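Local atomic coordinates of GH3 beta-N-acetylglucosaminidase (Paenibacillaceae, PDB entry 6K5J), a protein that hydrolyses beta-linked N-acetylglucosamine residues from the non-reducing ends of glycans, probably including chitin fragments, as a family 3 glycoside hydrolase. Residues I149-Y154 against A484-D489; G101-G106 against A501-T506. All coordinates share one frame; numbering follows the deposited sequence.

Starting from the N terminus, the chain enters the family 3 TIM-barrel region, where it first supplies 101-106, at the start of helix 102-108, and then 149-154, in the loop between strand 132-133 and helix 158-174. Their partners come more than 300 residues later, in loops at the ends of strands 478-483 and 499-501 of the mixed sheet. Contact 1 joins 149-154 to 484-489; contact 2 joins 101-106 to 501-506 and closes the wider loop, with contact 1 nested inside it. Their centres lie about 7 Å apart, and Val151 O probably accepts a hydrogen bond from Met103 N at 3.0 Å, consistent with one continuous junction between the barrel and the second domain.

Contact 1: residues I149-Y154 against A484-D489; sequences IGVRSY and ARNPFD. With NAG (2-acetamido-2-deoxy-beta-D-glucopyranose), chain B.
Val151 packs against the backbone of Arg485, its CG1 methyl lying 3.3 Å from Arg485 O. Its other methyl, CG2, meets CG of the same arginine at 4.1 Å, the two side chains crossing at about a right angle. With chi1 at -61°, CG1 stands beside the backbone N of Val151 and anti to its carbonyl carbon, which places the methyl and the amide N-H beside the same oxygen, Asn486 OD1. The hydrogen bond from Val151 N to Asn486 OD1 is long at 3.3 Å and bent to 134°, hence weak. Gly150 CA lies 3.6 Å from the same OD1, and Pro487 CD touches Val151 CG1 at 4.2 Å.

The side toward the Arg485 guanidinium is looser, because water replaces direct contact. One water donates to Ile149 O (2.7 Å) and accepts from Arg485 NH2 (2.9 Å), lying in the guanidinium plane at its edge. Asp404 and Val403 O hold the same arginine from its own domain.

Arg152 turns to the bound sugar: NH1 gives NAG O7 a bond of 2.8 Å at 158°, and Lys182, His183 and Asp83 also bond to NAG. The loop presenting this arginine is thus met by the second domain mainly through packing and a water bridge. Arg152 and Arg485 each have a carboxylate partner, Glu85 and Asp404, which would probably temper the repulsion between two neighbouring positive charges.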
loop_
_atom_site.group_PDB
_atom_site.type_symbol
_atom_site.label_atom_id
_atom_site.label_comp_id
_atom_site.label_asym_id
_atom_site.label_seq_id
_atom_site.Cartn_x
_atom_site.Cartn_y
_atom_site.Cartn_z
ATOM N N ILE A 149 -8.501 -1.807 -2.543
ATOM C CA ILE A 149 -7.739 -2.491 -1.498
ATOM C C ILE A 149 -7.170 -3.795 -2.059
ATOM O O ILE A 149 -5.997 -3.845 -2.443
ATOM C CB ILE A 149 -8.610 -2.709 -0.245
ATOM C CG1 ILE A 149 -9.188 -1.370 0.232
ATOM C CG2 ILE A 149 -7.805 -3.396 0.893
ATOM C CD1 ILE A 149 -8.129 -0.268 0.542
ATOM N N GLY A 150 -7.984 -4.850 -2.136
ATOM C CA GLY A 150 -7.495 -6.087 -2.744
ATOM C C GLY A 150 -6.332 -6.653 -1.948
ATOM O O GLY A 150 -6.402 -6.760 -0.719
ATOM N N VAL A 151 -5.215 -6.962 -2.627
ATOM C CA VAL A 151 -4.076 -7.596 -1.943
ATOM C C VAL A 151 -3.366 -6.648 -0.979
ATOM O O VAL A 151 -2.425 -7.051 -0.283
ATOM C CB VAL A 151 -3.050 -8.168 -2.941
ATOM C CG1 VAL A 151 -3.684 -9.248 -3.829
ATOM C CG2 VAL A 151 -2.420 -7.049 -3.778
ATOM N N ARG A 152 -3.786 -5.382 -0.935
ATOM C CA ARG A 152 -3.253 -4.481 0.085
ATOM C C ARG A 152 -3.771 -4.800 1.484
ATOM O O ARG A 152 -3.230 -4.271 2.458
ATOM C CB ARG A 152 -3.590 -3.029 -0.267
ATOM C CG ARG A 152 -2.924 -2.538 -1.536
ATOM C CD ARG A 152 -3.558 -1.234 -1.994
ATOM N NE ARG A 152 -3.181 -0.136 -1.118
ATOM C CZ ARG A 152 -3.808 1.035 -1.062
ATOM N NH1 ARG A 152 -4.877 1.258 -1.809
ATOM N NH2 ARG A 152 -3.357 1.989 -0.259
ATOM N N SER A 153 -4.789 -5.647 1.605
ATOM C CA SER A 153 -5.312 -6.111 2.881
ATOM C C SER A 153 -4.723 -7.478 3.209
ATOM O O SER A 153 -4.497 -8.291 2.311
ATOM C CB SER A 153 -6.841 -6.217 2.827
ATOM O OG SER A 153 -7.332 -7.051 3.866
ATOM N N TYR A 154 -4.484 -7.741 4.506
ATOM C CA TYR A 154 -4.041 -9.087 4.887
ATOM C C TYR A 154 -5.101 -10.141 4.568
ATOM O O TYR A 154 -4.763 -11.292 4.276
ATOM C CB TYR A 154 -3.705 -9.167 6.380
ATOM C CG TYR A 154 -2.633 -8.226 6.861
ATOM C CD1 TYR A 154 -1.294 -8.425 6.529
ATOM C CD2 TYR A 154 -2.964 -7.140 7.661
ATOM C CE1 TYR A 154 -0.310 -7.559 6.985
ATOM C CE2 TYR A 154 -1.994 -6.272 8.115
ATOM C CZ TYR A 154 -0.677 -6.481 7.781
ATOM O OH TYR A 154 0.269 -5.600 8.232
ATOM N N ALA A 484 -1.175 -13.299 -9.847
ATOM C CA ALA A 484 -0.112 -12.499 -9.251
ATOM C C ALA A 484 -0.611 -11.142 -8.773
ATOM O O ALA A 484 0.199 -10.259 -8.460
ATOM C CB ALA A 484 1.040 -12.316 -10.243
ATOM N N ARG A 485 -1.925 -10.939 -8.741
ATOM C CA ARG A 485 -2.461 -9.876 -7.908
ATOM C C ARG A 485 -3.684 -10.414 -7.164
ATOM O O ARG A 485 -3.527 -11.333 -6.354
ATOM C CB ARG A 485 -2.749 -8.608 -8.723
ATOM C CG ARG A 485 -2.919 -7.405 -7.788
ATOM C CD ARG A 485 -2.586 -6.055 -8.414
ATOM N NE ARG A 485 -2.822 -5.009 -7.416
ATOM C CZ ARG A 485 -2.097 -3.899 -7.275
ATOM N NH1 ARG A 485 -1.074 -3.647 -8.084
ATOM N NH2 ARG A 485 -2.404 -3.033 -6.316
ATOM N N ASN A 486 -4.886 -9.879 -7.389
ATOM C CA ASN A 486 -6.018 -10.335 -6.583
ATOM C C ASN A 486 -6.288 -11.814 -6.851
ATOM O O ASN A 486 -6.301 -12.243 -8.011
ATOM C CB ASN A 486 -7.288 -9.525 -6.869
ATOM C CG ASN A 486 -7.220 -8.106 -6.314
ATOM O OD1 ASN A 486 -6.237 -7.715 -5.687
ATOM N ND2 ASN A 486 -8.267 -7.329 -6.557
ATOM N N PRO A 487 -6.527 -12.620 -5.807
ATOM C CA PRO A 487 -6.813 -14.044 -6.024
ATOM C C PRO A 487 -8.212 -14.296 -6.545
ATOM O O PRO A 487 -8.514 -15.434 -6.926
ATOM C CB PRO A 487 -6.631 -14.650 -4.627
ATOM C CG PRO A 487 -7.080 -13.535 -3.700
ATOM C CD PRO A 487 -6.564 -12.260 -4.377
ATOM N N PHE A 488 -9.057 -13.267 -6.602
ATOM C CA PHE A 488 -10.449 -13.413 -7.008
ATOM C C PHE A 488 -10.608 -13.600 -8.513
ATOM O O PHE A 488 -11.737 -13.790 -8.985
ATOM C CB PHE A 488 -11.232 -12.198 -6.496
ATOM C CG PHE A 488 -10.855 -11.816 -5.078
ATOM C CD1 PHE A 488 -11.019 -12.726 -4.040
ATOM C CD2 PHE A 488 -10.292 -10.580 -4.795
ATOM C CE1 PHE A 488 -10.652 -12.397 -2.725
ATOM C CE2 PHE A 488 -9.922 -10.241 -3.486
ATOM C CZ PHE A 488 -10.096 -11.148 -2.459
ATOM N N ASP A 489 -9.500 -13.570 -9.265
ATOM C CA ASP A 489 -9.532 -13.904 -10.686
ATOM C C ASP A 489 -10.248 -15.222 -10.944
ATOM O O ASP A 489 -10.916 -15.381 -11.972
ATOM C CB ASP A 489 -8.104 -13.990 -11.239
ATOM C CG ASP A 489 -7.472 -12.637 -11.455
ATOM O OD1 ASP A 489 -8.103 -11.617 -11.125
ATOM O OD2 ASP A 489 -6.326 -12.598 -11.954
HETATM C C1 NAG B . -4.225 7.757 -1.263
HETATM C C2 NAG B . -4.263 6.302 -0.727
HETATM C C3 NAG B . -3.436 6.159 0.563
HETATM C C4 NAG B . -2.057 6.788 0.414
HETATM C C5 NAG B . -2.214 8.230 -0.038
HETATM C C6 NAG B . -0.903 8.960 -0.223
HETATM C C7 NAG B . -6.179 4.754 -0.910
HETATM C C8 NAG B . -7.616 4.521 -0.532
HETATM N N2 NAG B . -5.643 5.904 -0.485
HETATM O O1 NAG B . -4.729 7.751 -2.556
HETATM O O3 NAG B . -3.296 4.782 0.900
HETATM O O4 NAG B . -1.360 6.747 1.653
HETATM O O5 NAG B . -2.872 8.228 -1.309
HETATM O O6 NAG B . -0.190 8.470 -1.352
HETATM O O7 NAG B . -5.529 3.928 -1.548
HETATM O O HOH W 1 -4.936 -3.033 -4.831
#

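Contact 2: residues G101-G106 against A501-T506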
loop_
_atom_site.group_PDB
_atom_site.type_symbol
_atom_site.label_atom_id
_atom_site.label_comp_id
_atom_site.label_asym_id
_atom_site.label_seq_id
_atom_site.Cartn_x
_atom_site.Cartn_y
_atom_site.Cartn_z
ATOM N N GLY A 101 3.797 -8.419 0.369
ATOM C CA GLY A 101 2.741 -7.506 0.741
ATOM C C GLY A 101 1.693 -8.183 1.605
ATOM O O GLY A 101 1.789 -9.357 1.951
ATOM N N ASN A 102 0.656 -7.414 1.930
ATOM C CA ASN A 102 -0.233 -7.799 3.021
ATOM C C ASN A 102 -0.946 -9.114 2.737
ATOM O O ASN A 102 -0.919 -10.027 3.566
ATOM C CB ASN A 102 -1.231 -6.677 3.305
ATOM C CG ASN A 102 -0.641 -5.605 4.197
ATOM O OD1 ASN A 102 0.587 -5.520 4.360
ATOM N ND2 ASN A 102 -1.506 -4.797 4.796
ATOM N N MET A 103 -1.594 -9.244 1.578
ATOM C CA MET A 103 -2.377 -10.461 1.404
ATOM C C MET A 103 -1.480 -11.684 1.225
ATOM O O MET A 103 -1.860 -12.786 1.630
ATOM C CB MET A 103 -3.368 -10.337 0.241
ATOM C CG MET A 103 -4.410 -11.480 0.277
ATOM S SD MET A 103 -5.838 -11.240 -0.806
ATOM C CE MET A 103 -6.689 -9.931 0.097
ATOM N N ALA A 104 -0.277 -11.511 0.671
ATOM C CA ALA A 104 0.687 -12.610 0.675
ATOM C C ALA A 104 1.028 -13.023 2.104
ATOM O O ALA A 104 1.086 -14.221 2.423
ATOM C CB ALA A 104 1.949 -12.202 -0.092
ATOM N N LEU A 105 1.217 -12.045 2.992
ATOM C CA LEU A 105 1.486 -12.363 4.392
ATOM C C LEU A 105 0.275 -13.020 5.051
ATOM O O LEU A 105 0.427 -13.934 5.869
ATOM C CB LEU A 105 1.886 -11.091 5.153
ATOM C CG LEU A 105 3.292 -10.539 4.856
ATOM C CD1 LEU A 105 3.423 -9.072 5.303
ATOM C CD2 LEU A 105 4.356 -11.408 5.532
ATOM N N GLY A 106 -0.932 -12.554 4.717
ATOM C CA GLY A 106 -2.137 -13.157 5.275
ATOM C C GLY A 106 -2.293 -14.621 4.906
ATOM O O GLY A 106 -2.704 -15.439 5.736
ATOM N N ALA A 501 -2.841 -18.934 -6.199
ATOM C CA ALA A 501 -2.740 -17.522 -5.848
ATOM C C ALA A 501 -1.355 -17.238 -5.287
ATOM O O ALA A 501 -0.898 -17.926 -4.365
ATOM C CB ALA A 501 -3.821 -17.105 -4.836
ATOM N N ALA A 502 -0.701 -16.211 -5.829
ATOM C CA ALA A 502 0.541 -15.697 -5.266
ATOM C C ALA A 502 0.399 -14.320 -4.636
ATOM O O ALA A 502 1.323 -13.886 -3.931
ATOM C CB ALA A 502 1.643 -15.642 -6.341
ATOM N N TYR A 503 -0.704 -13.613 -4.884
ATOM C CA TYR A 503 -1.074 -12.339 -4.258
ATOM C C TYR A 503 -0.169 -11.174 -4.648
ATOM O O TYR A 503 -0.362 -10.055 -4.138
ATOM C CB TYR A 503 -1.126 -12.456 -2.722
ATOM C CG TYR A 503 -1.893 -13.679 -2.266
ATOM C CD1 TYR A 503 -3.282 -13.674 -2.231
ATOM C CD2 TYR A 503 -1.230 -14.858 -1.912
ATOM C CE1 TYR A 503 -3.997 -14.792 -1.833
ATOM C CE2 TYR A 503 -1.938 -15.985 -1.521
ATOM C CZ TYR A 503 -3.321 -15.938 -1.475
ATOM O OH TYR A 503 -4.037 -17.053 -1.082
ATOM N N GLU A 504 0.808 -11.383 -5.525
ATOM C CA GLU A 504 1.746 -10.340 -5.929
ATOM C C GLU A 504 2.667 -10.947 -6.982
ATOM O O GLU A 504 2.701 -12.168 -7.170
ATOM C CB GLU A 504 2.554 -9.787 -4.751
ATOM C CG GLU A 504 3.343 -10.848 -4.024
ATOM C CD GLU A 504 3.910 -10.349 -2.719
ATOM O OE1 GLU A 504 3.249 -9.526 -2.043
ATOM O OE2 GLU A 504 5.026 -10.783 -2.374
ATOM N N ASN A 505 3.410 -10.079 -7.679
ATOM C CA ASN A 505 4.383 -10.515 -8.679
ATOM C C ASN A 505 5.816 -10.187 -8.263
ATOM O O ASN A 505 6.681 -9.956 -9.112
ATOM C CB ASN A 505 4.062 -9.910 -10.050
ATOM C CG ASN A 505 4.249 -8.402 -10.095
ATOM O OD1 ASN A 505 4.509 -7.766 -9.081
ATOM N ND2 ASN A 505 4.105 -7.821 -11.286
ATOM N N THR A 506 6.070 -10.149 -6.955
ATOM C CA THR A 506 7.388 -9.851 -6.413
ATOM C C THR A 506 8.394 -10.943 -6.768
ATOM O O THR A 506 8.008 -12.066 -7.100
ATOM C CB THR A 506 7.312 -9.749 -4.894
ATOM O OG1 THR A 506 6.828 -10.995 -4.372
ATOM C CG2 THR A 506 6.379 -8.625 -4.468
HETATM O O HOH W 2 0.425 -9.222 -1.516
#
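The N terminus of helix 102-108, with Gly101 at its N-cap position, receives the carboxylate of Glu504 from the loop that follows strand 499-501. Gly101 N donates to Glu504 OE1 at 2.7 Å and 163°, using the syn lone pair of that oxygen. Glu504 chi1 of 58° sets CG between its own backbone N and carbonyl carbon, and the chain then runs extended to the helix end. A water accepts from Ala104 N and donates to both Tyr503 O and Glu504 OE1, the last at 2.9 Å, so OE1 is gripped twice; Ala104 CB lies 3.6 Å from it. The helix end would probably stabilise the negative charge.

The carboxylate thus links two helix starts, OE1 holding Gly101 N and OE2 accepting from Thr506 OG1 at 2.7 Å, from above the carboxylate plane, while Thr506, itself an N-cap, also bonds Ala509 N of helix 507-517. With an alanine in place of Glu504, Gly101 N would probably be left without its acceptor and the Thr506 hydroxyl without one of its two partners.

Beside this polar cluster lies a Met-aromatic contact. Met103 SD sits 4.9 Å from the Tyr503 ring centroid, obliquely at 66° off the normal, and Met103 CG touches Tyr503 CD1 at 3.5 Å. One ring face carries Met103 O and the opposite one Ala501 CB, 3.6 Å above the plane, while Tyr503 OH bonds Thr374 OG1.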